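Local coordinates for CBS domain protein (Bacillus anthracis, PDB 3LQN) that is of unknown function but carries two CBS domains, modules that in related proteins often bind adenosine-containing nucleotides and regulate a partner protein or domain, at residues F81-L84 with E85-V89; I64-A67 with M68-G72; D104-A107 with K108-M112. All blocks are in the same frame, centred on the assembly; numbering follows the deposited sequence. Where two conformers were deposited one is given.

Contact 1: F81-L84 with E85-V89; sequences FERL and EEMKV
Arg83 and Met87 meet where a 3-10 segment, spanning 81-86, gives way to the loop that runs on toward strand 99-101, and the tight winding shows in the backbone bonds. Glu86 N donates to Arg83 O at 3.1 Å, and Met87 N to Leu84 O, also at 3.1 Å but straighter (N-H...O 166°). Both are i to i+3 bonds, and both donors stand well above the plane of their carbonyl, by 53° and 63°. A water lengthens this polar thread: it donates to Phe81 O at 2.7 Å and accepts a weak bond from Glu85 N.

Apolar side chains face the rest of the fold: Leu84 packs on Ile69 and Ile73, Met87 on Leu36, so the segment lies against helices 66-72 and 36-46. On the outer side Glu82 is held by a salt bridge to Arg78.

The Met87 side chain crosses that of Arg83 at a slant. Its CG presses on Arg83 O at 3.2 Å. The arginine chain, bent at chi2 and chi3, folds back so that one guanidinium face meets Met87 SD, which sits toward the rim of the group, 3.9 Å from Arg83 NH2.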
loop_
_atom_site.group_PDB
_atom_site.type_symbol
_atom_site.label_atom_id
_atom_site.label_comp_id
_atom_site.label_asym_id
_atom_site.label_seq_id
_atom_site.Cartn_x
_atom_site.Cartn_y
_atom_site.Cartn_z
ATOM N N PHE A 81 -16.562 -12.282 -7.209
ATOM C CA PHE A 81 -16.238 -11.445 -8.368
ATOM C C PHE A 81 -17.390 -11.272 -9.380
ATOM O O PHE A 81 -17.411 -10.297 -10.122
ATOM C CB PHE A 81 -14.959 -11.921 -9.084
ATOM C CG PHE A 81 -13.693 -11.704 -8.281
ATOM C CD1 PHE A 81 -13.254 -10.428 -7.987
ATOM C CD2 PHE A 81 -12.970 -12.778 -7.794
ATOM C CE1 PHE A 81 -12.101 -10.233 -7.235
ATOM C CE2 PHE A 81 -11.836 -12.603 -7.063
ATOM C CZ PHE A 81 -11.386 -11.327 -6.780
ATOM N N GLU A 82 -18.313 -12.225 -9.418
ATOM C CA GLU A 82 -19.434 -12.103 -10.332
ATOM C C GLU A 82 -20.256 -10.875 -10.007
ATOM O O GLU A 82 -20.945 -10.323 -10.880
ATOM C CB GLU A 82 -20.319 -13.352 -10.281
ATOM C CG GLU A 82 -21.040 -13.537 -8.961
ATOM C CD GLU A 82 -20.187 -14.237 -7.896
ATOM O OE1 GLU A 82 -19.000 -14.557 -8.171
ATOM O OE2 GLU A 82 -20.719 -14.464 -6.779
ATOM N N ARG A 83 -20.209 -10.444 -8.755
ATOM C CA ARG A 83 -20.887 -9.193 -8.387
ATOM C C ARG A 83 -20.352 -7.919 -9.010
ATOM O O ARG A 83 -21.059 -6.898 -9.021
ATOM C CB ARG A 83 -20.923 -9.006 -6.872
ATOM C CG ARG A 83 -21.525 -10.192 -6.105
ATOM C CD ARG A 83 -22.535 -9.783 -5.082
ATOM N NE ARG A 83 -21.988 -9.008 -3.984
ATOM C CZ ARG A 83 -22.350 -7.759 -3.709
ATOM N NH1 ARG A 83 -21.797 -7.118 -2.688
ATOM N NH2 ARG A 83 -23.270 -7.152 -4.455
ATOM N N LEU A 84 -19.106 -7.921 -9.487
ATOM C CA LEU A 84 -18.546 -6.661 -9.951
ATOM C C LEU A 84 -19.288 -6.073 -11.119
ATOM O O LEU A 84 -19.382 -4.865 -11.223
ATOM C CB LEU A 84 -17.057 -6.765 -10.332
ATOM C CG LEU A 84 -16.157 -7.186 -9.150
ATOM C CD1 LEU A 84 -14.791 -7.589 -9.786
ATOM C CD2 LEU A 84 -16.067 -6.019 -8.157
ATOM N N GLU A 85 -19.830 -6.947 -11.970
ATOM C CA GLU A 85 -20.511 -6.544 -13.191
ATOM C C GLU A 85 -21.721 -5.644 -12.879
ATOM O O GLU A 85 -22.145 -4.841 -13.704
ATOM C CB GLU A 85 -20.985 -7.802 -13.946
ATOM C CG GLU A 85 -21.689 -7.492 -15.263
ATOM C CD GLU A 85 -22.198 -8.737 -16.003
ATOM O OE1 GLU A 85 -22.993 -9.536 -15.430
ATOM O OE2 GLU A 85 -21.810 -8.891 -17.180
ATOM N N GLU A 86 -22.269 -5.796 -11.680
ATOM C CA GLU A 86 -23.492 -5.098 -11.272
ATOM C C GLU A 86 -23.235 -3.827 -10.464
ATOM O O GLU A 86 -24.173 -3.126 -10.148
ATOM C CB GLU A 86 -24.386 -6.009 -10.398
ATOM C CG GLU A 86 -24.208 -7.538 -10.555
ATOM C CD GLU A 86 -24.880 -8.325 -9.402
ATOM O OE1 GLU A 86 -24.752 -9.564 -9.348
ATOM O OE2 GLU A 86 -25.536 -7.691 -8.544
ATOM N N MET A 87 -21.976 -3.561 -10.094
ATOM C CA MET A 87 -21.657 -2.484 -9.185
ATOM C C MET A 87 -20.933 -1.336 -9.812
ATOM O O MET A 87 -20.261 -1.480 -10.847
ATOM C CB MET A 87 -20.756 -3.046 -8.073
ATOM C CG MET A 87 -21.500 -4.194 -7.363
ATOM S SD MET A 87 -20.460 -5.037 -6.146
ATOM C CE MET A 87 -20.340 -3.864 -4.876
ATOM N N LYS A 88 -21.061 -0.202 -9.156
ATOM C CA LYS A 88 -20.418 1.024 -9.623
ATOM C C LYS A 88 -19.446 1.565 -8.593
ATOM O O LYS A 88 -19.504 1.253 -7.394
ATOM C CB LYS A 88 -21.476 2.110 -9.942
ATOM C CG LYS A 88 -22.299 1.771 -11.204
ATOM C CD LYS A 88 -23.235 2.861 -11.540
ATOM C CE LYS A 88 -23.442 2.899 -13.076
ATOM N NZ LYS A 88 -23.695 1.548 -13.629
ATOM N N VAL A 89 -18.542 2.437 -9.061
ATOM C CA VAL A 89 -17.535 3.067 -8.201
ATOM C C VAL A 89 -18.154 3.753 -6.977
ATOM O O VAL A 89 -17.626 3.619 -5.849
ATOM C CB VAL A 89 -16.786 4.129 -9.073
ATOM C CG1 VAL A 89 -16.101 5.177 -8.215
ATOM C CG2 VAL A 89 -15.764 3.421 -9.936
HETATM O O HOH W 1 -18.209 -9.454 -12.510
#

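Contact 2: I64-A67 with M68-G72; sequences ISTA and MILDG. With FMT (formic acid), chain H.
Asp71 and Ala67 bring two flat groups together one helical turn apart: the carbonyl oxygen of Ala67 stands almost squarely over one face of the Asp71 carboxylate, 3.0 Å from Asp71 CG, with the two carboxylate oxygens nearly equidistant from it. This is a close meeting of acceptors, and the same carbonyl oxygen is bonded by Asp71 N. Two earlier carbonyls, of Ser65 and Thr66, are used in the ordinary helical way: Ile69 N bonds to Ser65 O, and Leu70 N donates to Thr66 O at 2.9 Å, almost straight (172°). The flat formic acid molecule, probably from the crystallisation liquor, is near Thr66 OG1, which donates it a weak bond.

At the start of the helix the chain illustrates a capping box. Ser65, the last residue of strand 60-65, is the N-cap of helix 66-72, and its OG accepts from Met68 N at 2.9 Å. The reciprocal half is unusual: Ser65 N points weakly at Met68 SD (3.6 Å), a sulfur standing where a glutamate carboxylate often serves. Met68 CG comes within 3.2 Å of Ser65 OG, so the methionine chain wraps round the serine hydroxyl. The strand thus passes directly into the helix, as expected for the last strand and second helix of a CBS repeat.

The apolar contacts point to two different neighbours. Ile64 sends CD1 against Ile69 CG1 at 3.7 Å, reached because the isoleucine keeps CG1 trans to its own nitrogen (chi1 -179°); Leu36 and Leu43 of helix 36-46 extend this cluster. Thr66 and Leu70 instead run side by side, CG2 to CD1 3.8 Å, and the same two residues of the second subunit pack against them in exchange, Thr66 on Leu70 and Leu70 on Thr66.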
loop_
_atom_site.group_PDB
_atom_site.type_symbol
_atom_site.label_atom_id
_atom_site.label_comp_id
_atom_site.label_asym_id
_atom_site.label_seq_id
_atom_site.Cartn_x
_atom_site.Cartn_y
_atom_site.Cartn_z
ATOM N N ILE A 64 -10.740 5.482 -4.748
ATOM C CA ILE A 64 -11.169 4.072 -4.757
ATOM C C ILE A 64 -9.955 3.229 -4.810
ATOM O O ILE A 64 -9.050 3.567 -5.582
ATOM C CB ILE A 64 -12.186 3.778 -5.872
ATOM C CG1 ILE A 64 -12.619 2.294 -5.809
ATOM C CG2 ILE A 64 -11.624 4.129 -7.278
ATOM C CD1 ILE A 64 -13.829 1.967 -6.761
ATOM N N SER A 65 -9.889 2.164 -3.982
ATOM C CA SER A 65 -8.715 1.287 -3.926
ATOM C C SER A 65 -9.080 -0.150 -4.269
ATOM O O SER A 65 -10.229 -0.486 -4.214
ATOM C CB SER A 65 -8.113 1.313 -2.498
ATOM O OG SER A 65 -9.001 0.696 -1.569
ATOM N N THR A 66 -8.099 -0.975 -4.582
ATOM C CA THR A 66 -8.359 -2.370 -4.825
ATOM C C THR A 66 -8.901 -3.031 -3.562
ATOM O O THR A 66 -9.750 -3.925 -3.634
ATOM C CB THR A 66 -7.077 -3.080 -5.304
ATOM O OG1 THR A 66 -6.594 -2.395 -6.468
ATOM C CG2 THR A 66 -7.356 -4.540 -5.638
ATOM N N ALA A 67 -8.374 -2.614 -2.403
ATOM C CA ALA A 67 -8.944 -3.051 -1.145
ATOM C C ALA A 67 -10.475 -2.734 -1.050
ATOM O O ALA A 67 -11.247 -3.601 -0.590
ATOM C CB ALA A 67 -8.153 -2.489 0.055
ATOM N N MET A 68 -10.916 -1.536 -1.421
ATOM C CA MET A 68 -12.318 -1.132 -1.269
ATOM C C MET A 68 -13.189 -2.000 -2.195
ATOM O O MET A 68 -14.251 -2.479 -1.818
ATOM C CB MET A 68 -12.569 0.334 -1.632
ATOM C CG MET A 68 -11.991 1.300 -0.639
ATOM S SD MET A 68 -12.153 2.956 -1.294
ATOM C CE MET A 68 -10.670 3.676 -0.625
ATOM N N ILE A 69 -12.650 -2.233 -3.374
ATOM C CA ILE A 69 -13.360 -3.085 -4.328
ATOM C C ILE A 69 -13.534 -4.514 -3.855
ATOM O O ILE A 69 -14.669 -5.052 -3.875
ATOM C CB ILE A 69 -12.690 -3.037 -5.701
ATOM C CG1 ILE A 69 -12.824 -1.592 -6.256
ATOM C CG2 ILE A 69 -13.423 -4.038 -6.661
ATOM C CD1 ILE A 69 -12.124 -1.422 -7.693
ATOM N N LEU A 70 -12.430 -5.137 -3.446
ATOM C CA LEU A 70 -12.492 -6.535 -2.979
ATOM C C LEU A 70 -13.337 -6.649 -1.667
ATOM O O LEU A 70 -14.124 -7.564 -1.520
ATOM C CB LEU A 70 -11.086 -7.087 -2.764
ATOM C CG LEU A 70 -10.264 -7.078 -4.067
ATOM C CD1 LEU A 70 -8.816 -7.545 -3.737
ATOM C CD2 LEU A 70 -10.946 -7.976 -5.131
ATOM N N ASP A 71 -13.230 -5.658 -0.789
ATOM C CA ASP A 71 -14.047 -5.663 0.458
ATOM C C ASP A 71 -15.536 -5.620 0.087
ATOM O O ASP A 71 -16.402 -6.181 0.769
ATOM C CB ASP A 71 -13.736 -4.419 1.303
ATOM C CG ASP A 71 -12.426 -4.542 2.057
ATOM O OD1 ASP A 71 -11.843 -5.629 2.017
ATOM O OD2 ASP A 71 -11.974 -3.565 2.668
ATOM N N GLY A 72 -15.817 -4.948 -1.001
ATOM C CA GLY A 72 -17.167 -4.751 -1.474
ATOM C C GLY A 72 -17.766 -6.023 -2.002
ATOM O O GLY A 72 -18.969 -6.099 -2.116
HETATM C C FMT H . -2.658 -2.847 -7.529
HETATM O O1 FMT H . -2.096 -2.313 -8.481
HETATM O O2 FMT H . -3.662 -3.536 -7.656
#

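Contact 3: D104-A107 with K108-M112; sequences DSFA and KALEM
Lys108 reaches Asp104 by being fully stretched: chi1 is -175° and every later torsion stays near trans, which carries the chain from the first turn of the helix back across the aspartate. Ser105 does the reverse with a short arm, its hydroxyl tucked between the backbone nitrogen and carbonyl carbon (chi1 75°), where it can turn back to the first-turn amide of Lys108.

The aspartate is met mainly by methylenes. Lys108 CD lies over one face of the carboxylate, 3.6 Å from Asp104 CG, and the ammonium is above the same face, so the salt bridge from Lys108 NZ to Asp104 OD1 is long at 3.7 Å and does not lie in the carboxylate plane. The firmer grip on the acid comes from Lys101, whose backbone N bonds to OD2. A negative group just ahead of a helix N terminus would be expected to sit well with the helix dipole.

Ser105 is the N-cap of helix 106-115: OG accepts from Lys108 N at 3.0 Å, and Ser105 O takes the next amide, Ala109 N. The ladder then settles into regular helix, with Leu110 N donating to Phe106 O at 2.8 Å nearly along the carbonyl axis (177° at the hydrogen) and Glu111 N following on Ala107 O.

One turn into the helix, Phe106 slants across Leu110, CE2 approaching CB at 4.2 Å. This helix is the crossover of a beta-alpha-beta unit between strands 99-101 and 118-122, part of the second CBS repeat. Ala109 and Lys108 lean on Leu100 of the first of these strands, Phe106 and Leu110 pack against helix 134-144, and Phe106 also stacks with Phe12 of helix 9-14.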
loop_
_atom_site.group_PDB
_atom_site.type_symbol
_atom_site.label_atom_id
_atom_site.label_comp_id
_atom_site.label_asym_id
_atom_site.label_seq_id
_atom_site.Cartn_x
_atom_site.Cartn_y
_atom_site.Cartn_z
ATOM N N ASP A 104 0.370 23.616 0.668
ATOM C CA ASP A 104 0.548 23.109 2.041
ATOM C C ASP A 104 1.999 22.687 2.337
ATOM O O ASP A 104 2.731 22.258 1.439
ATOM C CB ASP A 104 -0.409 21.929 2.333
ATOM C CG ASP A 104 -1.777 22.394 2.828
ATOM O OD1 ASP A 104 -1.861 23.480 3.455
ATOM O OD2 ASP A 104 -2.761 21.661 2.617
ATOM N N SER A 105 2.384 22.774 3.611
ATOM C CA SER A 105 3.754 22.535 4.034
ATOM C C SER A 105 4.192 21.072 4.069
ATOM O O SER A 105 3.378 20.118 4.184
ATOM C CB SER A 105 3.980 23.159 5.417
ATOM O OG SER A 105 3.358 22.363 6.420
ATOM N N PHE A 106 5.510 20.885 4.015
ATOM C CA PHE A 106 6.063 19.549 4.184
ATOM C C PHE A 106 5.648 18.956 5.547
ATOM O O PHE A 106 5.271 17.799 5.651
ATOM C CB PHE A 106 7.582 19.577 4.059
ATOM C CG PHE A 106 8.207 18.251 4.367
ATOM C CD1 PHE A 106 8.304 17.283 3.387
ATOM C CD2 PHE A 106 8.623 17.949 5.659
ATOM C CE1 PHE A 106 8.839 16.053 3.675
ATOM C CE2 PHE A 106 9.173 16.727 5.955
ATOM C CZ PHE A 106 9.280 15.771 4.963
ATOM N N ALA A 107 5.702 19.776 6.585
ATOM C CA ALA A 107 5.285 19.366 7.908
ATOM C C ALA A 107 3.866 18.792 7.914
ATOM O O ALA A 107 3.597 17.774 8.560
ATOM C CB ALA A 107 5.366 20.552 8.857
ATOM N N LYS A 108 2.961 19.470 7.221
ATOM C CA LYS A 108 1.560 19.062 7.196
ATOM C C LYS A 108 1.391 17.729 6.467
ATOM O O LYS A 108 0.616 16.850 6.897
ATOM C CB LYS A 108 0.726 20.152 6.542
ATOM C CG LYS A 108 -0.777 19.900 6.556
ATOM C CD LYS A 108 -1.512 21.179 6.190
ATOM C CE LYS A 108 -3.008 21.078 6.453
ATOM N NZ LYS A 108 -3.630 22.441 6.544
ATOM N N ALA A 109 2.147 17.560 5.389
ATOM C CA ALA A 109 2.102 16.307 4.621
ATOM C C ALA A 109 2.698 15.157 5.407
ATOM O O ALA A 109 2.107 14.090 5.487
ATOM C CB ALA A 109 2.831 16.453 3.291
ATOM N N LEU A 110 3.901 15.365 5.960
ATOM C CA LEU A 110 4.531 14.319 6.772
ATOM C C LEU A 110 3.579 13.791 7.833
ATOM O O LEU A 110 3.403 12.588 7.981
ATOM C CB LEU A 110 5.780 14.852 7.464
ATOM C CG LEU A 110 6.337 13.954 8.590
ATOM C CD1 LEU A 110 6.787 12.621 8.051
ATOM C CD2 LEU A 110 7.478 14.687 9.212
ATOM N N GLU A 111 2.971 14.703 8.576
ATOM C CA GLU A 111 1.980 14.304 9.567
ATOM C C GLU A 111 0.794 13.528 8.958
ATOM O O GLU A 111 0.396 12.456 9.471
ATOM C CB GLU A 111 1.474 15.521 10.328
ATOM C CG GLU A 111 0.423 15.181 11.342
ATOM C CD GLU A 111 -0.048 16.395 12.095
ATOM O OE1 GLU A 111 -0.157 16.306 13.339
ATOM O OE2 GLU A 111 -0.302 17.435 11.441
ATOM N N MET A 112 0.210 14.060 7.893
ATOM C CA MET A 112 -0.884 13.332 7.226
ATOM C C MET A 112 -0.486 11.929 6.767
ATOM O O MET A 112 -1.314 11.009 6.823
ATOM C CB MET A 112 -1.441 14.137 6.026
ATOM C CG MET A 112 -2.853 13.742 5.684
ATOM S SD MET A 112 -3.630 14.937 4.583
ATOM C CE MET A 112 -4.177 16.243 5.693
#

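How the contacts relate
From the N terminus the chain first reaches contact 2, where strand 60-65 turns into helix 66-72 within the first CBS repeat. Contact 1 follows in the stretch between helix 66-72 and strand 99-101, and contact 3 opens helix 106-115 of the second repeat. All three are local and lie in series, so none nests in or crosses another. Contacts 1 and 2 nevertheless touch: the segment 81-84 folds back on helix 66-72, with Arg83 NH1 3.1 Å from Gly72 O. Contact 3 stands apart, its centre about 26 Å from that of contact 2, on the opposite side of the chain's centre. Each of the three touches the second subunit.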